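PDB 3MSW: uncharacterized protein from Bacteroides fragilis, which is of unknown function but is probably exported and folds as a single-layer antiparallel beta-sheet evolved from beta-hairpin repeats. Local coordinates for residues 74-78 against 79-83. Numbering follows the deposited sequence.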
loop_
_atom_site.group_PDB
_atom_site.type_symbol
_atom_site.label_atom_id
_atom_site.label_comp_id
_atom_site.label_asym_id
_atom_site.label_seq_id
_atom_site.Cartn_x
_atom_site.Cartn_y
_atom_site.Cartn_z
ATOM N N ILE A 74 -1.912 6.738 4.564
ATOM C CA ILE A 74 -1.908 7.881 3.646
ATOM C C ILE A 74 -2.521 9.058 4.385
ATOM O O ILE A 74 -3.686 8.995 4.792
ATOM C CB ILE A 74 -2.670 7.613 2.301
ATOM C CG1 ILE A 74 -2.138 6.407 1.524
ATOM C CG2 ILE A 74 -2.659 8.852 1.411
ATOM C CD1 ILE A 74 -2.903 5.151 1.714
ATOM N N SER A 75 -1.740 10.138 4.550
ATOM C CA SER A 75 -2.179 11.349 5.219
ATOM C C SER A 75 -2.171 12.471 4.206
ATOM O O SER A 75 -1.188 12.655 3.469
ATOM C CB SER A 75 -1.249 11.693 6.380
ATOM O OG SER A 75 -1.198 10.649 7.335
ATOM N N ARG A 76 -3.266 13.230 4.193
ATOM C CA ARG A 76 -3.484 14.345 3.293
ATOM C C ARG A 76 -3.421 15.634 4.045
ATOM O O ARG A 76 -4.008 15.776 5.127
ATOM C CB ARG A 76 -4.840 14.216 2.580
ATOM C CG ARG A 76 -4.973 12.940 1.720
ATOM C CD ARG A 76 -4.403 13.082 0.314
ATOM N NE ARG A 76 -5.141 14.085 -0.450
ATOM C CZ ARG A 76 -4.689 15.307 -0.710
ATOM N NH1 ARG A 76 -3.464 15.666 -0.331
ATOM N NH2 ARG A 76 -5.449 16.173 -1.373
ATOM N N TYR A 77 -2.659 16.564 3.481
ATOM C CA TYR A 77 -2.459 17.901 4.002
ATOM C C TYR A 77 -2.567 18.884 2.821
ATOM O O TYR A 77 -1.668 19.675 2.601
ATOM C CB TYR A 77 -1.086 18.032 4.670
ATOM C CG TYR A 77 -0.778 16.977 5.701
ATOM C CD1 TYR A 77 -1.195 17.122 7.018
ATOM C CD2 TYR A 77 0.023 15.878 5.385
ATOM C CE1 TYR A 77 -0.873 16.173 7.985
ATOM C CE2 TYR A 77 0.359 14.930 6.348
ATOM C CZ TYR A 77 -0.094 15.083 7.647
ATOM O OH TYR A 77 0.223 14.166 8.608
ATOM N N GLU A 78 -3.661 18.767 2.042
ATOM C CA GLU A 78 -4.045 19.607 0.906
ATOM C C GLU A 78 -3.093 19.452 -0.258
ATOM O O GLU A 78 -3.272 18.512 -1.049
ATOM C CB GLU A 78 -4.237 21.078 1.351
ATOM C CG GLU A 78 -5.071 21.927 0.409
ATOM C CD GLU A 78 -5.245 23.354 0.886
ATOM O OE1 GLU A 78 -5.915 23.549 1.924
ATOM O OE2 GLU A 78 -4.672 24.270 0.252
ATOM N N THR A 79 -2.053 20.333 -0.341
ATOM C CA THR A 79 -1.039 20.265 -1.389
ATOM C C THR A 79 -0.022 19.136 -1.077
ATOM O O THR A 79 0.746 18.766 -1.947
ATOM C CB THR A 79 -0.334 21.622 -1.594
ATOM O OG1 THR A 79 0.358 22.019 -0.399
ATOM C CG2 THR A 79 -1.276 22.719 -2.090
ATOM N N GLU A 80 0.007 18.632 0.160
ATOM C CA GLU A 80 0.961 17.589 0.536
ATOM C C GLU A 80 0.284 16.273 0.899
ATOM O O GLU A 80 -0.708 16.269 1.630
ATOM C CB GLU A 80 1.860 18.083 1.684
ATOM C CG GLU A 80 2.902 17.045 2.096
ATOM C CD GLU A 80 3.868 17.440 3.191
ATOM O OE1 GLU A 80 4.135 18.651 3.351
ATOM O OE2 GLU A 80 4.399 16.525 3.859
ATOM N N THR A 81 0.822 15.159 0.391
ATOM C CA THR A 81 0.361 13.814 0.705
ATOM C C THR A 81 1.590 13.069 1.222
ATOM O O THR A 81 2.637 13.033 0.558
ATOM C CB THR A 81 -0.237 13.076 -0.525
ATOM O OG1 THR A 81 -1.323 13.822 -1.043
ATOM C CG2 THR A 81 -0.756 11.659 -0.176
ATOM N N SER A 82 1.448 12.452 2.386
ATOM C CA SER A 82 2.511 11.668 3.006
ATOM C C SER A 82 2.016 10.202 3.082
ATOM O O SER A 82 0.889 9.969 3.523
ATOM C CB SER A 82 2.776 12.228 4.398
ATOM O OG SER A 82 3.941 11.699 5.000
ATOM N N VAL A 83 2.840 9.229 2.626
ATOM C CA VAL A 83 2.524 7.782 2.575
ATOM C C VAL A 83 3.595 7.019 3.376
ATOM O O VAL A 83 4.780 7.122 3.057
ATOM C CB VAL A 83 2.450 7.267 1.092
ATOM C CG1 VAL A 83 2.098 5.791 1.022
ATOM C CG2 VAL A 83 1.477 8.083 0.246
HETATM O O HOH W 1 1.088 8.939 6.409
#
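Tyr77 and Glu80 close a beta hairpin whose two-residue loop, Glu78 and Thr79, makes a type II' turn, and the strand ends 74-77 and 80-83 run antiparallel from it, their axes 4.7 Å apart at closest approach. Ser75 and Ser82 form the next hydrogen-bonded pair: Ser75 N reaches Ser82 O at 2.8 Å, and Ser82 N returns a bond to Ser75 O. The Tyr77-Glu80 pair is bonded in both directions, Tyr77 N to Glu80 O and Glu80 N to Tyr77 O, the latter at 3.1 Å. Glu78 takes the first corner with positive phi (67°), as a type II' turn requires.

Side chains alternate between the two faces of the single-layer sheet. On one, Ile74, Arg76, Thr81 and Val83 gather. Ile74 and Thr81 lie side by side, with CG2 of Ile74 and CG2 of Thr81 3.7 Å apart; both methyls are anti to their own backbone N. Farther from the turn, CG1 of Ile74 packs beside CG2 of Val83. Arg76 bends at chi2 and chi3 (-85° and -64°), crossing Thr81 and folding its guanidinium back to the turn. On the other face the Tyr77 ring leans along the strands, its CE2 edge 4.1 Å from Ser82 CB. A water there joins Ser75 OG to Ser82 O, giving this carbonyl a second donor.

Strand 94-105 continues the sheet beyond Val83, which bonds through its backbone to Tyr101, while Ile74 pairs likewise with Thr52. At the turn, Arg76 NH1 and NH2 both donate to Glu78 O, at 2.9 and 3.2 Å, with that oxygen lying in the guanidinium plane.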